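Local structure of PTS system, nitrogen regulatory IIA protein (Neisseria meningitidis, 2A0J) at residues Ile81-Pro86 against Ser98-Leu103. The protein probably takes part in nitrogen regulation through phosphotransfer, as an enzyme IIA-type protein of the phosphoenolpyruvate-dependent phosphotransferase system. Numbering follows the deposited sequence.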
# COMPACT_ATOMS: atom_id res chain seq x y z
N ILE A 81 -2.43 2.95 4.36
CA ILE A 81 -3.39 2.62 5.40
C ILE A 81 -2.77 2.24 6.74
O ILE A 81 -1.86 1.42 6.81
CB ILE A 81 -4.29 1.44 5.00
CG1 ILE A 81 -5.07 1.77 3.73
CG2 ILE A 81 -5.23 1.10 6.15
CD1 ILE A 81 -6.03 0.67 3.30
N ARG A 82 -3.29 2.85 7.81
CA ARG A 82 -2.85 2.58 9.18
C ARG A 82 -4.08 1.96 9.85
O ARG A 82 -5.11 2.62 10.02
CB ARG A 82 -2.47 3.88 9.89
CG ARG A 82 -1.12 3.84 10.61
CD ARG A 82 -1.27 3.97 12.11
NE ARG A 82 -2.01 5.17 12.49
CZ ARG A 82 -1.47 6.38 12.65
NH1 ARG A 82 -0.18 6.57 12.48
NH2 ARG A 82 -2.24 7.39 12.99
N THR A 83 -3.96 0.69 10.22
CA THR A 83 -5.06 -0.03 10.84
C THR A 83 -5.21 0.27 12.34
O THR A 83 -4.22 0.53 13.03
CB THR A 83 -4.88 -1.56 10.63
OG1 THR A 83 -3.60 -1.98 11.12
CG2 THR A 83 -4.98 -1.91 9.13
N ARG A 84 -6.44 0.25 12.83
CA ARG A 84 -6.69 0.50 14.25
C ARG A 84 -6.11 -0.66 15.04
O ARG A 84 -5.58 -0.48 16.14
CB ARG A 84 -8.19 0.61 14.51
CG ARG A 84 -8.53 1.00 15.94
CD ARG A 84 -10.03 1.15 16.14
NE ARG A 84 -10.60 2.04 15.13
CZ ARG A 84 -11.88 2.37 15.06
NH1 ARG A 84 -12.74 1.89 15.95
NH2 ARG A 84 -12.31 3.17 14.10
N GLU A 85 -6.22 -1.85 14.47
CA GLU A 85 -5.71 -3.08 15.07
C GLU A 85 -4.90 -3.83 14.02
O GLU A 85 -5.17 -3.73 12.83
CB GLU A 85 -6.87 -3.95 15.54
CG GLU A 85 -6.90 -4.26 17.03
CD GLU A 85 -7.24 -3.05 17.88
OE1 GLU A 85 -6.43 -2.11 17.94
OE2 GLU A 85 -8.33 -3.05 18.49
N PRO A 86 -3.87 -4.59 14.45
CA PRO A 86 -3.07 -5.33 13.46
C PRO A 86 -3.93 -6.36 12.71
O PRO A 86 -4.95 -6.84 13.22
CB PRO A 86 -1.99 -5.99 14.33
CG PRO A 86 -1.81 -4.97 15.45
CD PRO A 86 -3.24 -4.61 15.78
N SER A 98 0.13 -3.47 10.42
CA SER A 98 -0.65 -2.26 10.72
C SER A 98 -0.35 -1.13 9.75
O SER A 98 -1.04 -0.11 9.73
CB SER A 98 -0.38 -1.79 12.16
OG SER A 98 -0.96 -2.68 13.11
N LEU A 99 0.70 -1.31 8.95
CA LEU A 99 1.08 -0.29 7.98
C LEU A 99 1.04 -0.88 6.56
O LEU A 99 1.85 -1.73 6.20
CB LEU A 99 2.48 0.23 8.31
CG LEU A 99 2.55 0.86 9.71
CD1 LEU A 99 3.88 1.56 9.91
CD2 LEU A 99 1.40 1.84 9.89
N ILE A 100 0.08 -0.41 5.77
CA ILE A 100 -0.09 -0.92 4.41
C ILE A 100 0.04 0.13 3.30
O ILE A 100 -0.71 1.11 3.27
CB ILE A 100 -1.48 -1.64 4.24
CG1 ILE A 100 -1.70 -2.67 5.36
CG2 ILE A 100 -1.56 -2.34 2.89
CD1 ILE A 100 -2.17 -2.09 6.67
N PHE A 101 0.99 -0.08 2.39
CA PHE A 101 1.17 0.82 1.26
C PHE A 101 0.78 0.05 -0.02
O PHE A 101 1.40 -0.95 -0.36
CB PHE A 101 2.62 1.31 1.17
CG PHE A 101 2.82 2.45 0.19
CD1 PHE A 101 2.70 2.23 -1.19
CD2 PHE A 101 3.06 3.74 0.64
CE1 PHE A 101 2.82 3.29 -2.09
CE2 PHE A 101 3.18 4.81 -0.26
CZ PHE A 101 3.06 4.58 -1.63
N ILE A 102 -0.26 0.51 -0.72
CA ILE A 102 -0.72 -0.15 -1.94
C ILE A 102 -0.28 0.62 -3.17
O ILE A 102 -0.33 1.85 -3.18
CB ILE A 102 -2.26 -0.27 -2.01
CG1 ILE A 102 -2.82 -0.79 -0.68
CG2 ILE A 102 -2.65 -1.20 -3.15
CD1 ILE A 102 -2.97 0.29 0.39
N LEU A 103 0.16 -0.10 -4.19
CA LEU A 103 0.61 0.53 -5.43
C LEU A 103 0.04 -0.15 -6.67
O LEU A 103 0.15 -1.36 -6.83
CB LEU A 103 2.14 0.50 -5.52
CG LEU A 103 2.68 1.16 -6.79
CD1 LEU A 103 2.38 2.65 -6.74
CD2 LEU A 103 4.17 0.92 -6.93
O HOH W 1 -2.76 -1.37 14.41
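Ser98 sets its hydroxyl over one face of the Pro86 ring, with OG 3.4 Å from Pro86 CG. The guanidinium of Arg82 is held by three carbonyl oxygens instead: NE bonds to that of Leu15, NH1 to that of Leu133 and NH2 to that of Val136. This fixes its rotation, while the aliphatic part of the bent chain runs beside Leu99, Arg82 CG lying a close 3.3 Å from Leu99 CD2.

Here the strands 77-83 and 97-106 run antiparallel. Ile81 and Ile100 form the hydrogen-bonded pair, with Ile81 N to Ile100 O at 2.7 Å and Ile100 N to Ile81 O at 2.9 Å. Arg82 and Leu99 make the adjacent non-hydrogen-bonded pair. Thr83 N then reaches Ser98 O at 3.1 Å, and the CA-H of Arg82 approaches the same oxygen.

Beyond this point the chain turns a corner. Thr83 OG1, placed between its backbone N and carbonyl carbon (chi1 56°), donates to Glu85 O at 2.9 Å from above the carbonyl plane and so braces the turn. That torsion leaves CG2 to meet Ile100 CD1 at 3.7 Å, the two side chains crossing nearly at right angles. A water joins Thr83 O to Ser98 OG, tying the chain just before the corner at Arg84 and Glu85 to Ser98.

The pair forms the centre of a four-stranded mixed sheet, flanked by strands 13-17 and 63-70. Ile81, Ile100 and Ile102 face helix 22-33, through Leu25 and Leu33, whereas Leu99 packs against Leu133 and Met134 of helix 127-135, so that helices cover both faces of the sheet.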